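Local coordinates for protein alpha-L-rhamnosidase (Aspergillus terreus, PDB 6GSZ) that probably hydrolyses terminal non-reducing alpha-L-rhamnose residues from alpha-L-rhamnosides, at residues L294-P297 with K298-A302; D497-S500 with E501-N504; F542-K545 with V546-E549; G554-D557 with W558-G562. One frame throughout, in Å; residues are numbered along the deposited sequence. Where two conformers were deposited one is given.

Interaction 1: L294-P297 with K298-A302; sequences LSFP and KERLA
Pro297 and Arg300 close a 3-10 turn in which the extended chain at 294-297 folds over before entering the short strand 301-302. Arg300 N donates to Pro297 O over 3.2 Å, nearly straight at 176°. One residue further on, Leu301 N repeats the i to i+3 pattern with Lys298 O.

The same two residues also pack through their side chains. Pro297 CG lies over one face of the Arg300 guanidinium, off its centre toward the rim, and comes within 3.3 Å of NE. Arg300 probably pays for this position in torsion: chi1 of -25° falls short of a staggered value, and CG is left only 3.2 Å from Pro297 O. At the far end of the guanidinium, NH1 reaches Phe296 CE1 at 3.9 Å, with the two planes nearly perpendicular. With CG anti to the backbone N (chi1 -178°), the end of the phenyl ring comes up to the turn, and Leu301 CD2 meets it at the edge, 4.0 Å from CE2. Lys298 is extended as far as CE and bends only at chi4; NZ hydrogen-bonds Ala114 O and also a water that donates to Phe296 O at 2.7 Å, which ties the lysine to the chain before the proline.

Arg300 and Ala302 share backbone hydrogen bonds with His182, placing strand 301-302 parallel to strand 182-188 at the margin of its sheet, while Phe296 rests on Val116 of strand 116-119 and Leu154 of strand 144-154.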
loop_
_atom_site.group_PDB
_atom_site.type_symbol
_atom_site.label_atom_id
_atom_site.label_comp_id
_atom_site.label_asym_id
_atom_site.label_seq_id
_atom_site.Cartn_x
_atom_site.Cartn_y
_atom_site.Cartn_z
ATOM N N LEU A 294 17.099 -27.718 -0.180
ATOM C CA LEU A 294 17.201 -26.904 -1.410
ATOM C C LEU A 294 18.290 -25.853 -1.190
ATOM O O LEU A 294 18.220 -25.122 -0.204
ATOM C CB LEU A 294 15.868 -26.177 -1.627
ATOM C CG LEU A 294 14.703 -27.036 -2.039
ATOM C CD1 LEU A 294 13.558 -26.159 -2.538
ATOM C CD2 LEU A 294 15.120 -28.023 -3.091
ATOM N N SER A 295 19.237 -25.749 -2.128
ATOM C CA SER A 295 20.266 -24.704 -2.039
ATOM C C SER A 295 19.615 -23.318 -2.005
ATOM O O SER A 295 18.737 -23.014 -2.801
ATOM C CB SER A 295 21.206 -24.832 -3.192
ATOM O OG SER A 295 22.186 -23.825 -3.182
ATOM N N PHE A 296 20.047 -22.488 -1.044
ATOM C CA PHE A 296 19.414 -21.154 -0.862
ATOM C C PHE A 296 20.364 -20.205 -0.142
ATOM O O PHE A 296 20.878 -20.544 0.928
ATOM C CB PHE A 296 18.133 -21.285 -0.039
ATOM C CG PHE A 296 17.423 -19.975 0.139
ATOM C CD1 PHE A 296 16.539 -19.555 -0.832
ATOM C CD2 PHE A 296 17.591 -19.210 1.280
ATOM C CE1 PHE A 296 15.835 -18.384 -0.689
ATOM C CE2 PHE A 296 16.893 -18.028 1.416
ATOM C CZ PHE A 296 16.034 -17.618 0.431
ATOM N N PRO A 297 20.618 -19.000 -0.695
ATOM C CA PRO A 297 21.491 -18.049 -0.008
ATOM C C PRO A 297 20.800 -17.217 1.072
ATOM O O PRO A 297 19.985 -16.325 0.747
ATOM C CB PRO A 297 22.012 -17.181 -1.157
ATOM C CG PRO A 297 20.962 -17.245 -2.216
ATOM C CD PRO A 297 20.205 -18.537 -2.028
ATOM N N LYS A 298 21.135 -17.501 2.338
ATOM C CA LYS A 298 20.502 -16.832 3.511
ATOM C C LYS A 298 20.852 -15.342 3.585
ATOM O O LYS A 298 20.278 -14.658 4.418
ATOM C CB LYS A 298 20.916 -17.529 4.812
ATOM C CG LYS A 298 20.302 -18.908 5.009
ATOM C CD LYS A 298 20.542 -19.437 6.394
ATOM C CE LYS A 298 19.882 -20.756 6.657
ATOM N NZ LYS A 298 20.551 -21.840 5.906
ATOM N N GLU A 299 21.740 -14.856 2.700
ATOM C CA GLU A 299 22.105 -13.428 2.669
ATOM C C GLU A 299 20.927 -12.575 2.194
ATOM O O GLU A 299 20.918 -11.385 2.474
ATOM C CB GLU A 299 23.338 -13.192 1.775
ATOM C CG GLU A 299 24.611 -13.735 2.401
ATOM C CD GLU A 299 24.863 -15.235 2.262
ATOM O OE1 GLU A 299 24.105 -15.943 1.487
ATOM O OE2 GLU A 299 25.830 -15.712 2.927
ATOM N N ARG A 300 19.938 -13.166 1.495
ATOM C CA ARG A 300 18.805 -12.370 1.005
ATOM C C ARG A 300 17.730 -12.180 2.079
ATOM O O ARG A 300 16.791 -11.383 1.850
ATOM C CB ARG A 300 18.161 -12.966 -0.245
ATOM C CG ARG A 300 19.055 -13.839 -1.099
ATOM C CD ARG A 300 18.214 -14.778 -1.949
ATOM N NE ARG A 300 18.788 -14.975 -3.279
ATOM C CZ ARG A 300 18.421 -15.908 -4.132
ATOM N NH1 ARG A 300 17.378 -16.682 -3.861
ATOM N NH2 ARG A 300 19.091 -16.106 -5.261
ATOM N N LEU A 301 17.831 -12.909 3.199
ATOM C CA LEU A 301 16.753 -12.876 4.177
ATOM C C LEU A 301 16.703 -11.517 4.898
ATOM O O LEU A 301 17.747 -11.019 5.318
ATOM C CB LEU A 301 16.875 -14.043 5.159
ATOM C CG LEU A 301 16.662 -15.420 4.537
ATOM C CD1 LEU A 301 17.169 -16.496 5.453
ATOM C CD2 LEU A 301 15.224 -15.646 4.144
ATOM N N ALA A 302 15.482 -10.977 5.017
ATOM C CA ALA A 302 15.293 -9.664 5.603
ATOM C C ALA A 302 14.048 -9.661 6.493
ATOM O O ALA A 302 13.028 -10.278 6.192
ATOM C CB ALA A 302 15.121 -8.616 4.526
HETATM O O HOH W 1 19.932 -21.838 3.160
#

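Interaction 2: D497-S500 with E501-N504; sequences DARS and EQLN. With NAG (2-acetamido-2-deoxy-beta-D-glucopyranose), chain B.
Arg499, Gln502 and Leu503 form a side-chain cluster on the final turns of helix 488-503, which runs directly into an N-glycosylated asparagine. Arg499 NH1 donates to Gln502 OE1 at 2.9 Å. The acceptor lies close to the guanidinium plane, whereas seen from the amide the donor stands well above the carbonyl plane, 61° out of it, and the two flat groups are inclined by 64°. Leu503 comes from another direction: its CD2 sits over a guanidinium face, 3.6 Å from NH1. A bend at chi2 (55°) folds the arginine, which leaves the backbone pointing away, back along the helix toward both partners. NH1 has a further partner in Asp557 of helix 545-562.

The backbone is that of a regular alpha-helix, with Glu501 N, Gln502 N and Leu503 N bonded to Asp497 O, Ala498 O and Arg499 O. The pattern fades at the last step, where Asn504 N reaches Ser500 O only weakly, at 3.4 Å, and is better bonded to Glu501 O. Asn504 leaves the helix there and carries the glycan, ND2 being joined to C1 of NAG (chain B) by a covalent bond of 1.5 Å; Ser506 supplies the third position of the Asn-X-Ser sequon. On a different side of the helix, Asp497 forms a salt bridge with Arg181, and Glu501 OE2 accepts from Asn515 N and hydrogen-bonds Ser177 OG.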
loop_
_atom_site.group_PDB
_atom_site.type_symbol
_atom_site.label_atom_id
_atom_site.label_comp_id
_atom_site.label_asym_id
_atom_site.label_seq_id
_atom_site.Cartn_x
_atom_site.Cartn_y
_atom_site.Cartn_z
ATOM N N ASP A 497 13.347 -2.790 -3.185
ATOM C CA ASP A 497 13.261 -3.703 -4.346
ATOM C C ASP A 497 13.389 -2.909 -5.637
ATOM O O ASP A 497 14.075 -3.332 -6.587
ATOM C CB ASP A 497 12.001 -4.558 -4.293
ATOM C CG ASP A 497 12.050 -5.610 -3.190
ATOM O OD1 ASP A 497 13.146 -5.798 -2.578
ATOM O OD2 ASP A 497 10.971 -6.242 -2.968
ATOM N N ALA A 498 12.772 -1.705 -5.674
ATOM C CA ALA A 498 12.857 -0.898 -6.883
ATOM C C ALA A 498 14.349 -0.637 -7.194
ATOM O O ALA A 498 14.789 -0.706 -8.345
ATOM C CB ALA A 498 12.087 0.394 -6.716
ATOM N N ARG A 499 15.127 -0.265 -6.154
ATOM C CA ARG A 499 16.532 0.036 -6.292
ATOM C C ARG A 499 17.293 -1.213 -6.791
ATOM O O ARG A 499 18.111 -1.111 -7.704
ATOM C CB ARG A 499 17.086 0.574 -4.967
ATOM C CG ARG A 499 18.578 0.837 -4.964
ATOM C CD ARG A 499 18.990 1.776 -6.084
ATOM N NE ARG A 499 20.332 2.270 -5.870
ATOM C CZ ARG A 499 21.092 2.871 -6.803
ATOM N NH1 ARG A 499 20.598 3.034 -8.031
ATOM N NH2 ARG A 499 22.299 3.312 -6.455
ATOM N N SER A 500 17.082 -2.368 -6.144
ATOM C CA SER A 500 17.761 -3.590 -6.561
ATOM C C SER A 500 17.473 -3.924 -8.037
ATOM O O SER A 500 18.430 -4.273 -8.801
ATOM C CB SER A 500 17.330 -4.759 -5.684
ATOM O OG SER A 500 17.747 -4.600 -4.331
ATOM N N GLU A 501 16.205 -3.780 -8.433
ATOM C CA GLU A 501 15.803 -4.083 -9.775
ATOM C C GLU A 501 16.491 -3.136 -10.761
ATOM O O GLU A 501 16.982 -3.533 -11.833
ATOM C CB GLU A 501 14.283 -4.060 -9.908
ATOM C CG GLU A 501 13.560 -5.139 -9.110
ATOM C CD GLU A 501 13.464 -6.540 -9.661
ATOM O OE1 GLU A 501 14.268 -6.867 -10.540
ATOM O OE2 GLU A 501 12.525 -7.216 -9.183
ATOM N N GLN A 502 16.489 -1.821 -10.431
ATOM C CA GLN A 502 17.134 -0.801 -11.243
ATOM C C GLN A 502 18.617 -1.109 -11.456
ATOM O O GLN A 502 19.151 -0.868 -12.576
ATOM C CB GLN A 502 16.928 0.535 -10.533
ATOM C CG GLN A 502 17.640 1.692 -11.237
ATOM C CD GLN A 502 17.763 2.902 -10.345
ATOM O OE1 GLN A 502 17.900 2.771 -9.120
ATOM N NE2 GLN A 502 17.714 4.072 -10.971
ATOM N N LEU A 503 19.305 -1.563 -10.405
ATOM C CA LEU A 503 20.748 -1.787 -10.530
ATOM C C LEU A 503 21.053 -2.937 -11.507
ATOM O O LEU A 503 22.195 -3.006 -11.980
ATOM C CB LEU A 503 21.365 -2.042 -9.159
ATOM C CG LEU A 503 21.508 -0.769 -8.322
ATOM C CD1 LEU A 503 21.764 -1.125 -6.856
ATOM C CD2 LEU A 503 22.595 0.157 -8.891
ATOM N N ASN A 504 20.086 -3.808 -11.783
ATOM C CA ASN A 504 20.271 -4.830 -12.819
ATOM C C ASN A 504 19.546 -4.506 -14.118
ATOM O O ASN A 504 19.347 -5.384 -14.962
ATOM C CB ASN A 504 19.817 -6.189 -12.321
ATOM C CG ASN A 504 20.351 -7.316 -13.181
ATOM O OD1 ASN A 504 21.506 -7.267 -13.647
ATOM N ND2 ASN A 504 19.509 -8.307 -13.400
HETATM C C1 NAG B . 19.889 -9.457 -14.207
HETATM C C2 NAG B . 19.330 -10.746 -13.583
HETATM C C3 NAG B . 19.577 -11.928 -14.489
HETATM C C4 NAG B . 19.028 -11.694 -15.875
HETATM C C5 NAG B . 19.610 -10.384 -16.409
HETATM C C6 NAG B . 18.965 -10.024 -17.739
HETATM C C7 NAG B . 19.150 -11.193 -11.169
HETATM C C8 NAG B . 19.940 -11.417 -9.904
HETATM N N2 NAG B . 19.896 -11.005 -12.289
HETATM O O3 NAG B . 18.960 -13.073 -13.917
HETATM O O4 NAG B . 19.454 -12.797 -16.668
HETATM O O5 NAG B . 19.272 -9.334 -15.485
HETATM O O6 NAG B . 17.504 -10.081 -17.631
HETATM O O7 NAG B . 17.910 -11.156 -11.187
#

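Interaction 3: F542-K545 with V546-E549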
loop_
_atom_site.group_PDB
_atom_site.type_symbol
_atom_site.label_atom_id
_atom_site.label_comp_id
_atom_site.label_asym_id
_atom_site.label_seq_id
_atom_site.Cartn_x
_atom_site.Cartn_y
_atom_site.Cartn_z
ATOM N N PHE A 542 6.490 11.883 5.674
ATOM C CA PHE A 542 6.963 11.266 6.954
ATOM C C PHE A 542 8.267 11.868 7.502
ATOM O O PHE A 542 8.634 11.622 8.640
ATOM C CB PHE A 542 7.034 9.749 6.827
ATOM C CG PHE A 542 5.731 9.115 6.433
ATOM C CD1 PHE A 542 4.655 9.065 7.297
ATOM C CD2 PHE A 542 5.577 8.615 5.164
ATOM C CE1 PHE A 542 3.449 8.510 6.903
ATOM C CE2 PHE A 542 4.361 8.068 4.756
ATOM C CZ PHE A 542 3.301 8.014 5.617
ATOM N N GLY A 543 8.952 12.675 6.687
ATOM C CA GLY A 543 10.115 13.415 7.134
ATOM C C GLY A 543 11.356 12.625 7.501
ATOM O O GLY A 543 12.208 13.095 8.256
ATOM N N ASP A 544 11.482 11.381 7.007
ATOM C CA ASP A 544 12.553 10.512 7.425
ATOM C C ASP A 544 13.821 10.744 6.574
ATOM O O ASP A 544 13.862 10.309 5.416
ATOM C CB ASP A 544 12.070 9.070 7.343
ATOM C CG ASP A 544 13.094 8.099 7.876
ATOM O OD1 ASP A 544 14.278 8.420 7.914
ATOM O OD2 ASP A 544 12.689 6.943 8.142
ATOM N N LYS A 545 14.833 11.423 7.135
ATOM C CA LYS A 545 16.044 11.758 6.386
ATOM C C LYS A 545 16.867 10.500 6.056
ATOM O O LYS A 545 17.583 10.485 5.073
ATOM C CB LYS A 545 16.869 12.821 7.141
ATOM C CG LYS A 545 16.236 14.206 7.112
ATOM C CD LYS A 545 17.186 15.406 7.201
ATOM C CE LYS A 545 16.427 16.636 7.644
ATOM N NZ LYS A 545 15.836 16.443 8.988
ATOM N N VAL A 546 16.833 9.492 6.935
ATOM C CA VAL A 546 17.576 8.244 6.705
ATOM C C VAL A 546 17.019 7.510 5.477
ATOM O O VAL A 546 17.784 7.053 4.617
ATOM C CB VAL A 546 17.607 7.352 7.961
ATOM C CG1 VAL A 546 18.220 5.982 7.657
ATOM C CG2 VAL A 546 18.353 8.056 9.069
ATOM N N MET A 547 15.692 7.413 5.418
ATOM C CA MET A 547 15.073 6.775 4.300
ATOM C C MET A 547 15.293 7.582 3.000
ATOM O O MET A 547 15.506 7.022 1.920
ATOM C CB MET A 547 13.602 6.523 4.623
ATOM C CG MET A 547 12.889 5.798 3.571
ATOM S SD MET A 547 11.343 5.043 4.160
ATOM C CE MET A 547 10.433 6.472 4.733
ATOM N N LEU A 548 15.277 8.916 3.116
ATOM C CA LEU A 548 15.552 9.737 1.913
ATOM C C LEU A 548 16.970 9.470 1.396
ATOM O O LEU A 548 17.194 9.284 0.197
ATOM C CB LEU A 548 15.349 11.215 2.233
ATOM C CG LEU A 548 15.477 12.152 1.036
ATOM C CD1 LEU A 548 14.429 11.873 -0.004
ATOM C CD2 LEU A 548 15.380 13.611 1.488
ATOM N N GLU A 549 17.938 9.383 2.319
ATOM C CA GLU A 549 19.310 9.060 1.926
ATOM C C GLU A 549 19.393 7.659 1.285
ATOM O O GLU A 549 20.079 7.529 0.266
ATOM C CB GLU A 549 20.257 9.132 3.118
ATOM C CG GLU A 549 21.706 8.905 2.773
ATOM C CD GLU A 549 22.364 10.032 2.010
ATOM O OE1 GLU A 549 22.158 11.200 2.403
ATOM O OE2 GLU A 549 23.104 9.728 1.034
#
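Asp544 and Met547 are linked by a side-chain hydrogen bond that caps the start of helix 545-562. Asp544 OD1 accepts from Met547 N at 3.0 Å, in a nearly straight bond of 168° that meets the oxygen from above the carboxylate plane. The anti torsion of the aspartate (chi1 -175°) swings the carboxylate over the first turn, where OD1 is also 2.9 Å from Val546 N.

Backbone bonds of the ordinary alpha-helical kind follow, Leu548 N to Asp544 O and Glu549 N to Lys545 O. Asp544 is thus the N-cap residue, and Gly543 just before it, with positive phi, marks the exit from helix 530-542. The pair of helices and their tight connection suit the helical-hairpin architecture of the six-hairpin glycosidase domain.

Van der Waals contacts accompany the cap: Met547 CB lies 3.7 Å from Asp544 CG, and Val546 CB 3.5 Å from Asp544 OD1.

Polar partners come from other parts of the chain. Asp544 OD1 forms a salt bridge with Arg24 and OD2 a hydrogen bond with His11 NE2, so this buried carboxylate is held at both oxygens, while Glu549 pairs with Lys622.

Interaction 4: G554-D557 with W558-G562; sequences GAKD and WVDKG. With NAG (2-acetamido-2-deoxy-beta-D-glucopyranose), chain D; NAG (2-acetamido-2-deoxy-beta-D-glucopyranose), chain C; BMA (beta-D-mannopyranose), chain E; MAN (alpha-D-mannopyranose), chain F.
Lys556 runs along the helix to Asp560, one turn further on. From CB the chain leaves anti to the backbone N (chi1 175°), and CG is already 3.2 Å from Asp560 OD2. CD passes the same oxygen at 3.9 Å and CE at 3.5 Å; a bend at chi4 (53°) then brings NZ round to it at 2.8 Å, a salt bridge on the syn lone pair. NZ also donates to O7 of NAG (chain D) at 3.1 Å and hydrogen-bonds Tyr629 OH.

Asp560 OD1 accepts from O6 of the same sugar at 2.7 Å and is also hydrogen-bonded to Tyr629 OH; Asp560 O accepts from N2 of NAG (chain C) at 2.9 Å. Around Asp560 the helix widens into a pi-type turn at 558-562: Asp557 O accepts the ordinary i+4 bond from Lys561 N and a weak i+5 bond from Gly562 N. Extended Lys561 reaches O6 of MAN with NZ at 3.0 Å, while its carbonyl oxygen and Ser506 O bind calcium. One water bridges Asp557 OD1 and Asp560 OD2, another Asp557 OD1 and Lys561 NZ, while Asp557 OD2 is taken by Arg499.

With lysine, tyrosine, water and sugar around it, the Asp560 carboxylate probably stays ionised, and the polar network probably helps to hold the attached glycan against the helix end.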
loop_
_atom_site.group_PDB
_atom_site.type_symbol
_atom_site.label_atom_id
_atom_site.label_comp_id
_atom_site.label_asym_id
_atom_site.label_seq_id
_atom_site.Cartn_x
_atom_site.Cartn_y
_atom_site.Cartn_z
ATOM N N GLY A 554 18.951 5.660 -6.077
ATOM C CA GLY A 554 18.019 5.306 -7.143
ATOM C C GLY A 554 17.579 6.513 -7.954
ATOM O O GLY A 554 17.521 6.500 -9.196
ATOM N N ALA A 555 17.204 7.580 -7.232
ATOM C CA ALA A 555 16.753 8.814 -7.871
ATOM C C ALA A 555 17.858 9.446 -8.735
ATOM O O ALA A 555 17.621 9.800 -9.881
ATOM C CB ALA A 555 16.251 9.772 -6.791
ATOM N N LYS A 556 19.050 9.549 -8.171
ATOM C CA LYS A 556 20.151 10.162 -8.871
ATOM C C LYS A 556 20.588 9.334 -10.091
ATOM O O LYS A 556 20.808 9.869 -11.179
ATOM C CB LYS A 556 21.324 10.395 -7.921
ATOM C CG LYS A 556 22.582 10.929 -8.594
ATOM C CD LYS A 556 23.576 11.490 -7.604
ATOM C CE LYS A 556 24.959 11.770 -8.170
ATOM N NZ LYS A 556 25.029 12.608 -9.390
ATOM N N ASP A 557 20.655 8.011 -9.951
ATOM C CA ASP A 557 21.096 7.180 -11.066
ATOM C C ASP A 557 20.059 7.209 -12.195
ATOM O O ASP A 557 20.437 7.147 -13.367
ATOM C CB ASP A 557 21.330 5.735 -10.639
ATOM C CG ASP A 557 22.624 5.489 -9.887
ATOM O OD1 ASP A 557 23.512 6.379 -9.898
ATOM O OD2 ASP A 557 22.761 4.382 -9.286
ATOM N N TRP A 558 18.768 7.316 -11.861
ATOM C CA TRP A 558 17.744 7.425 -12.871
ATOM C C TRP A 558 17.965 8.667 -13.752
ATOM O O TRP A 558 17.943 8.595 -14.993
ATOM C CB TRP A 558 16.369 7.442 -12.231
ATOM C CG TRP A 558 15.254 7.828 -13.138
ATOM C CD1 TRP A 558 14.503 8.952 -13.053
ATOM C CD2 TRP A 558 14.748 7.119 -14.280
ATOM N NE1 TRP A 558 13.561 9.006 -14.040
ATOM C CE2 TRP A 558 13.678 7.871 -14.810
ATOM C CE3 TRP A 558 15.062 5.900 -14.909
ATOM C CZ2 TRP A 558 12.952 7.496 -15.934
ATOM C CZ3 TRP A 558 14.346 5.541 -16.027
ATOM C CH2 TRP A 558 13.274 6.289 -16.509
ATOM N N VAL A 559 18.127 9.829 -13.098
ATOM C CA VAL A 559 18.304 11.056 -13.856
ATOM C C VAL A 559 19.634 10.991 -14.624
ATOM O O VAL A 559 19.702 11.385 -15.796
ATOM C CB VAL A 559 18.212 12.270 -12.943
ATOM C CG1 VAL A 559 18.552 13.566 -13.640
ATOM C CG2 VAL A 559 16.814 12.343 -12.364
ATOM N N ASP A 560 20.698 10.530 -13.963
ATOM C CA ASP A 560 22.012 10.602 -14.548
ATOM C C ASP A 560 22.193 9.607 -15.715
ATOM O O ASP A 560 22.935 9.916 -16.673
ATOM C CB ASP A 560 23.086 10.328 -13.516
ATOM C CG ASP A 560 23.250 11.423 -12.473
ATOM O OD1 ASP A 560 22.686 12.562 -12.684
ATOM O OD2 ASP A 560 23.993 11.139 -11.494
ATOM N N LYS A 561 21.652 8.391 -15.570
ATOM C CA LYS A 561 22.040 7.276 -16.440
ATOM C C LYS A 561 20.850 6.478 -17.002
ATOM O O LYS A 561 21.025 5.662 -17.925
ATOM C CB LYS A 561 22.962 6.336 -15.657
ATOM C CG LYS A 561 24.271 6.964 -15.207
ATOM C CD LYS A 561 25.195 6.017 -14.462
ATOM C CE LYS A 561 26.412 6.687 -13.877
ATOM N NZ LYS A 561 27.234 5.697 -13.128
ATOM N N GLY A 562 19.677 6.601 -16.372
ATOM C CA GLY A 562 18.495 5.858 -16.788
ATOM C C GLY A 562 17.736 6.502 -17.944
ATOM O O GLY A 562 17.451 5.870 -18.944
HETATM C C1 NAG D . 24.895 16.554 -12.956
HETATM C C2 NAG D . 25.709 15.392 -12.300
HETATM C C3 NAG D . 26.289 14.489 -13.389
HETATM C C4 NAG D . 25.179 14.069 -14.372
HETATM C C5 NAG D . 24.312 15.220 -14.818
HETATM C C6 NAG D . 23.065 14.778 -15.585
HETATM C C7 NAG D . 26.611 15.947 -10.131
HETATM C C8 NAG D . 27.751 16.474 -9.326
HETATM N N2 NAG D . 26.774 15.855 -11.446
HETATM O O3 NAG D . 26.913 13.346 -12.790
HETATM O O4 NAG D . 25.743 13.556 -15.596
HETATM O O5 NAG D . 23.860 16.042 -13.707
HETATM O O6 NAG D . 22.043 14.264 -14.703
HETATM O O7 NAG D . 25.525 15.672 -9.575
HETATM C C1 NAG C . 25.957 12.165 -15.662
HETATM C C2 NAG C . 25.969 11.772 -17.116
HETATM C C3 NAG C . 26.373 10.310 -17.260
HETATM C C4 NAG C . 27.665 10.037 -16.501
HETATM C C5 NAG C . 27.556 10.496 -15.052
HETATM C C6 NAG C . 28.886 10.362 -14.322
HETATM C C7 NAG C . 24.361 12.972 -18.520
HETATM C C8 NAG C . 22.938 13.012 -18.980
HETATM N N2 NAG C . 24.672 11.976 -17.687
HETATM O O3 NAG C . 26.539 9.983 -18.646
HETATM O O4 NAG C . 27.883 8.643 -16.495
HETATM O O5 NAG C . 27.202 11.876 -15.050
HETATM O O6 NAG C . 28.708 10.889 -12.987
HETATM O O7 NAG C . 25.170 13.842 -18.859
HETATM C C1 BMA E . 29.112 8.205 -17.089
HETATM C C2 BMA E . 29.541 6.860 -16.521
HETATM C C3 BMA E . 30.804 6.385 -17.264
HETATM C C4 BMA E . 30.552 6.364 -18.770
HETATM C C5 BMA E . 29.940 7.656 -19.293
HETATM C C6 BMA E . 29.381 7.461 -20.698
HETATM O O2 BMA E . 28.465 5.965 -16.724
HETATM O O3 BMA E . 31.147 5.055 -16.882
HETATM O O4 BMA E . 31.802 6.165 -19.416
HETATM O O5 BMA E . 28.866 8.109 -18.457
HETATM O O6 BMA E . 28.876 8.729 -21.115
HETATM C C1 MAN F . 32.408 4.974 -16.188
HETATM C C2 MAN F . 32.836 3.497 -16.134
HETATM C C3 MAN F . 31.942 2.735 -15.166
HETATM C C4 MAN F . 31.752 3.481 -13.849
HETATM C C5 MAN F . 31.352 4.948 -14.072
HETATM C C6 MAN F . 31.142 5.773 -12.802
HETATM O O2 MAN F . 34.189 3.328 -15.662
HETATM O O3 MAN F . 32.546 1.474 -14.847
HETATM O O4 MAN F . 30.722 2.779 -13.142
HETATM O O5 MAN F . 32.338 5.598 -14.897
HETATM O O6 MAN F . 30.091 6.750 -13.020
HETATM O O HOH W 2 24.729 8.546 -11.081
HETATM O O HOH W 3 26.047 5.256 -10.766
#

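Interactions 2 and 4 are the pair in contact, their centres about 12 Å apart. The Arg499-Asp557 salt bridge (NH1 to OD2, 2.8 Å) joins them, and Gln502 NE2 lies 3.0 Å from Gly554 O in a probable hydrogen bond, so the end of helix 488-503 is tied to helix 545-562. Interaction 3 caps the start of that second helix, with its centre about 18 Å from that of interaction 4. Interaction 1, in another domain, comes within about 8 Å of interaction 2 at the nearest atoms. Glycans accompany 497-504 and 554-562, whereas none of the four contacts includes a residue of the glucose-binding pocket.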